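Local coordinates for glucokinase (Thermus thermophilus, PDB 3VOV), which probably phosphorylates glucose and other hexoses at the expense of ATP, as a zinc-binding hexokinase of the ROK family, at residues T11-G16 / V29-E34; K21-K26 / G281-L286. One frame throughout, in Å; residues are numbered along the deposited sequence.

Interaction 1: residues T11-G16 / V29-E34; sequences TKIAAG and VPTPKE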
loop_
_atom_site.group_PDB
_atom_site.type_symbol
_atom_site.label_atom_id
_atom_site.label_comp_id
_atom_site.label_asym_id
_atom_site.label_seq_id
_atom_site.Cartn_x
_atom_site.Cartn_y
_atom_site.Cartn_z
ATOM N N THR B 11 -15.681 22.937 25.392
ATOM C CA THR B 11 -15.522 23.286 26.811
ATOM C C THR B 11 -15.768 24.781 27.050
ATOM O O THR B 11 -16.515 25.158 27.966
ATOM C CB THR B 11 -14.066 23.008 27.248
ATOM O OG1 THR B 11 -13.694 21.690 26.857
ATOM C CG2 THR B 11 -13.844 23.198 28.770
ATOM N N LYS B 12 -15.111 25.611 26.231
ATOM C CA LYS B 12 -15.040 27.070 26.409
ATOM C C LYS B 12 -15.398 27.869 25.154
ATOM O O LYS B 12 -15.161 27.438 24.018
ATOM C CB LYS B 12 -13.616 27.462 26.814
ATOM C CG LYS B 12 -13.161 26.862 28.168
ATOM C CD LYS B 12 -13.939 27.533 29.314
ATOM C CE LYS B 12 -13.439 27.152 30.721
ATOM N NZ LYS B 12 -11.998 26.818 30.689
ATOM N N ILE B 13 -15.949 29.054 25.380
ATOM C CA ILE B 13 -16.073 30.077 24.346
ATOM C C ILE B 13 -15.013 31.149 24.633
ATOM O O ILE B 13 -14.920 31.637 25.762
ATOM C CB ILE B 13 -17.461 30.762 24.443
ATOM C CG1 ILE B 13 -18.555 29.750 24.052
ATOM C CG2 ILE B 13 -17.469 32.090 23.654
ATOM C CD1 ILE B 13 -19.950 30.155 24.371
ATOM N N ALA B 14 -14.233 31.510 23.604
ATOM C CA ALA B 14 -13.336 32.653 23.658
ATOM C C ALA B 14 -13.844 33.812 22.803
ATOM O O ALA B 14 -14.416 33.606 21.703
ATOM C CB ALA B 14 -11.922 32.239 23.226
ATOM N N ALA B 15 -13.646 35.036 23.297
ATOM C CA ALA B 15 -14.064 36.209 22.575
ATOM C C ALA B 15 -13.011 37.322 22.674
ATOM O O ALA B 15 -12.317 37.416 23.687
ATOM C CB ALA B 15 -15.445 36.710 23.124
ATOM N N GLY B 16 -12.883 38.148 21.649
ATOM C CA GLY B 16 -12.042 39.328 21.810
ATOM C C GLY B 16 -12.251 40.279 20.686
ATOM O O GLY B 16 -12.543 39.841 19.569
ATOM N N VAL B 29 -15.308 32.001 28.706
ATOM C CA VAL B 29 -16.466 31.581 29.467
ATOM C C VAL B 29 -16.760 30.116 29.131
ATOM O O VAL B 29 -16.356 29.624 28.088
ATOM C CB VAL B 29 -17.718 32.470 29.172
ATOM C CG1 VAL B 29 -17.463 33.945 29.623
ATOM C CG2 VAL B 29 -18.084 32.466 27.699
ATOM N N PRO B 30 -17.456 29.404 30.027
ATOM C CA PRO B 30 -17.774 27.992 29.715
ATOM C C PRO B 30 -18.791 27.877 28.563
ATOM O O PRO B 30 -19.649 28.753 28.413
ATOM C CB PRO B 30 -18.370 27.464 31.042
ATOM C CG PRO B 30 -17.844 28.464 32.120
ATOM C CD PRO B 30 -17.934 29.794 31.373
ATOM N N THR B 31 -18.709 26.811 27.767
ATOM C CA THR B 31 -19.722 26.595 26.732
ATOM C C THR B 31 -20.961 25.930 27.355
ATOM O O THR B 31 -20.836 24.858 27.925
ATOM C CB THR B 31 -19.187 25.682 25.613
ATOM O OG1 THR B 31 -17.969 26.224 25.085
ATOM C CG2 THR B 31 -20.223 25.505 24.513
ATOM N N PRO B 32 -22.156 26.550 27.256
ATOM C CA PRO B 32 -23.351 25.933 27.877
ATOM C C PRO B 32 -23.664 24.508 27.453
ATOM O O PRO B 32 -23.300 24.105 26.359
ATOM C CB PRO B 32 -24.482 26.868 27.465
ATOM C CG PRO B 32 -23.804 28.197 27.327
ATOM C CD PRO B 32 -22.463 27.895 26.727
ATOM N N LYS B 33 -24.332 23.757 28.336
ATOM C CA LYS B 33 -24.810 22.400 28.022
ATOM C C LYS B 33 -26.275 22.401 27.608
ATOM O O LYS B 33 -26.803 21.409 27.116
ATOM C CB LYS B 33 -24.684 21.508 29.250
ATOM C CG LYS B 33 -23.491 20.561 29.200
ATOM C CD LYS B 33 -22.460 20.974 30.138
ATOM C CE LYS B 33 -21.316 20.023 30.033
ATOM N NZ LYS B 33 -20.121 20.894 30.053
ATOM N N GLU B 34 -26.903 23.545 27.790
ATOM C CA GLU B 34 -28.332 23.656 27.697
ATOM C C GLU B 34 -28.852 23.838 26.279
ATOM O O GLU B 34 -30.051 24.080 26.098
ATOM C CB GLU B 34 -28.797 24.792 28.597
ATOM C CG GLU B 34 -28.520 24.516 30.074
ATOM C CD GLU B 34 -27.265 25.187 30.587
ATOM O OE1 GLU B 34 -26.428 25.678 29.788
ATOM O OE2 GLU B 34 -27.111 25.224 31.822
#
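Thr11 meets Thr31 where the hairpin of strands 12-18 and 27-30 opens into loops: the carbonyl O of Thr11 takes the N-H of Thr31 at 2.8 Å, the donor standing above the carbonyl plane. Lys12 follows, in a non-hydrogen-bonded antiparallel pair with Pro30 whose side chains diverge. Its chain points away, but the bend at chi2 (-70°) leaves CD 3.4 Å from the Val29 carbonyl O. The Thr31 hydroxyl lies against the Lys12 backbone but is hydrogen-bonded to Gly9 O. At Ile13 the pairing becomes hydrogen-bonded: Ile13 N gives to Val29 O at 2.8 Å, nearly in line with the carbonyl, and Val29 N returns a bond to Ile13 O at 3.0 Å. Both side chains leave on the same face of the sheet, where CG2 of Val29, wedged between its own N and carbonyl carbon, rests 3.7 Å from CB of Ile13. With CG1 anti to its carbonyl carbon (chi1 -68°), Ile13 carries CD1 to within 4.1 Å of Pro32 CD, crossing the proline at about a right angle. Ala42 and Leu43 of helix 36-54 pack against Ile13 too. Main-chain bonds therefore fix the register of this edge strand of the five-stranded sheet, while apolar contacts seat it on the helix and one hydroxyl ties the outgoing loop to the turn after strand 3-8.

Interaction 2: residues K21-K26 / G281-L286; sequences KRLLSK and GAEAGL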
loop_
_atom_site.group_PDB
_atom_site.type_symbol
_atom_site.label_atom_id
_atom_site.label_comp_id
_atom_site.label_asym_id
_atom_site.label_seq_id
_atom_site.Cartn_x
_atom_site.Cartn_y
_atom_site.Cartn_z
ATOM N N LYS B 21 -4.494 43.252 13.828
ATOM C CA LYS B 21 -3.175 42.692 14.210
ATOM C C LYS B 21 -3.183 42.105 15.603
ATOM O O LYS B 21 -2.529 41.115 15.830
ATOM C CB LYS B 21 -2.050 43.762 14.137
ATOM C CG LYS B 21 -1.583 44.143 12.697
ATOM C CD LYS B 21 -1.314 42.873 11.810
ATOM C CE LYS B 21 -0.299 43.085 10.657
ATOM N NZ LYS B 21 -0.293 41.836 9.775
ATOM N N ARG B 22 -3.897 42.731 16.535
ATOM C CA ARG B 22 -3.864 42.345 17.948
ATOM C C ARG B 22 -5.223 42.263 18.546
ATOM O O ARG B 22 -6.130 43.001 18.149
ATOM C CB ARG B 22 -3.060 43.362 18.815
ATOM C CG ARG B 22 -1.592 43.447 18.459
ATOM C CD ARG B 22 -0.846 44.334 19.451
ATOM N NE ARG B 22 0.581 44.240 19.230
ATOM C CZ ARG B 22 1.248 44.950 18.335
ATOM N NH1 ARG B 22 0.610 45.845 17.585
ATOM N NH2 ARG B 22 2.570 44.802 18.241
ATOM N N LEU B 23 -5.363 41.362 19.523
ATOM C CA LEU B 23 -6.549 41.374 20.364
ATOM C C LEU B 23 -6.535 42.632 21.245
ATOM O O LEU B 23 -5.484 42.973 21.788
ATOM C CB LEU B 23 -6.544 40.144 21.253
ATOM C CG LEU B 23 -6.789 38.790 20.522
ATOM C CD1 LEU B 23 -6.606 37.569 21.475
ATOM C CD2 LEU B 23 -8.170 38.822 19.862
ATOM N N LEU B 24 -7.681 43.305 21.399
ATOM C CA LEU B 24 -7.778 44.404 22.376
ATOM C C LEU B 24 -8.413 43.964 23.670
ATOM O O LEU B 24 -8.405 44.729 24.640
ATOM C CB LEU B 24 -8.499 45.644 21.811
ATOM C CG LEU B 24 -7.950 46.133 20.463
ATOM C CD1 LEU B 24 -8.770 47.285 19.874
ATOM C CD2 LEU B 24 -6.481 46.500 20.532
ATOM N N SER B 25 -8.965 42.744 23.683
ATOM C CA SER B 25 -9.549 42.122 24.853
ATOM C C SER B 25 -9.559 40.619 24.677
ATOM O O SER B 25 -9.387 40.116 23.564
ATOM C CB SER B 25 -10.984 42.634 25.135
ATOM O OG SER B 25 -11.870 42.440 24.025
ATOM N N LYS B 26 -9.737 39.899 25.780
ATOM C CA LYS B 26 -9.856 38.446 25.743
ATOM C C LYS B 26 -10.728 37.882 26.871
ATOM O O LYS B 26 -10.371 37.976 28.042
ATOM C CB LYS B 26 -8.491 37.748 25.752
ATOM C CG LYS B 26 -8.672 36.258 25.581
ATOM C CD LYS B 26 -7.450 35.524 25.135
ATOM C CE LYS B 26 -7.761 34.027 25.050
ATOM N NZ LYS B 26 -6.493 33.278 24.981
ATOM N N GLY B 281 -0.318 28.798 19.032
ATOM C CA GLY B 281 -0.876 27.995 20.108
ATOM C C GLY B 281 -2.398 28.075 20.231
ATOM O O GLY B 281 -3.140 28.036 19.233
ATOM N N ALA B 282 -2.854 28.237 21.470
ATOM C CA ALA B 282 -4.285 28.097 21.841
ATOM C C ALA B 282 -5.168 29.246 21.337
ATOM O O ALA B 282 -6.397 29.152 21.302
ATOM C CB ALA B 282 -4.441 27.946 23.402
ATOM N N GLU B 283 -4.543 30.325 20.919
ATOM C CA GLU B 283 -5.309 31.474 20.490
ATOM C C GLU B 283 -5.510 31.523 19.005
ATOM O O GLU B 283 -6.191 32.430 18.518
ATOM C CB GLU B 283 -4.573 32.756 20.863
ATOM C CG GLU B 283 -4.974 33.283 22.166
ATOM C CD GLU B 283 -4.489 34.687 22.372
ATOM O OE1 GLU B 283 -4.916 35.266 23.382
ATOM O OE2 GLU B 283 -3.688 35.193 21.539
ATOM N N ALA B 284 -4.892 30.610 18.272
ATOM C CA ALA B 284 -4.942 30.675 16.792
ATOM C C ALA B 284 -6.396 30.702 16.328
ATOM O O ALA B 284 -6.749 31.438 15.432
ATOM C CB ALA B 284 -4.206 29.465 16.152
ATOM N N GLY B 285 -7.256 29.914 16.954
ATOM C CA GLY B 285 -8.653 29.840 16.469
ATOM C C GLY B 285 -9.406 31.169 16.652
ATOM O O GLY B 285 -10.149 31.581 15.764
ATOM N N LEU B 286 -9.243 31.800 17.831
ATOM C CA LEU B 286 -9.832 33.112 18.119
ATOM C C LEU B 286 -9.288 34.146 17.150
ATOM O O LEU B 286 -10.067 34.896 16.543
ATOM C CB LEU B 286 -9.578 33.551 19.591
ATOM C CG LEU B 286 -10.118 34.942 19.968
ATOM C CD1 LEU B 286 -11.578 35.065 19.689
ATOM C CD2 LEU B 286 -9.827 35.337 21.458
#
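Lys26 reaches across to Glu283 in a salt bridge, NZ lying 3.0 Å from OE1. The lysine leaves its backbone with CG anti to N (chi1 -175°) and stays extended to the ammonium, so that its methylenes run beside the carboxylate as well: CD comes within 3.1 Å of Glu283 OE1. OE1 receives the ammonium on its anti lone pair, away from OE2, and the two side chains cross at a slant. NZ also sits 3.2 Å from Glu283 CG, placing the charge beside the glutamate stem rather than beyond the end of its carboxylate. An off-staggered chi1 of -92° and an extended chain beyond CG bring the Glu283 carboxylate to both Lys26 and Leu23. The acid lies near the start of the C-terminal helix 284-299, where Ala284 N bonds back to Gly281 O. In the actin-like ATPase fold to which ROK kinases belong, this segment and the loop joining strands 12-18 and 27-30 are far apart in sequence, and their side chains bring them together here. Leu23 and Glu283 point at each other from opposite directions, the CD1 methyl of Leu23 3.4 Å from Glu283 OE1. The same methyl is 3.9 Å from CD2 of Leu286, three residues after Glu283, and Leu23 CD2 approaches that Leu286 methyl at 4.2 Å. Leu286 is buried, whereas Lys26 is exposed to solvent. On the far side of the loop, Ser25 OG is hydrogen-bonded to Ala50 O and Val17 N, which pins the backbone just before Lys26.

The centres of the two interactions lie about 15 Å apart, and their segments alternate along the chain: 11-16, 21-26, 29-34, then 281-286 some 250 residues later. Interaction 1 pairs the strands of the hairpin 12-18/27-30, and interaction 2 engages the loop that joins those same strands. They touch directly: Leu286 CD1 packs 3.8 Å from Ala14 O, and Gly16 CA lies 3.8 Å from Ser25 OG. Strand 12-18 thus meets helix 36-54 through Ile13 and the start of helix 284-299 through Ala14. The C-terminal helix is thereby brought back against the N-terminal five-stranded sheet, well away from the zinc site.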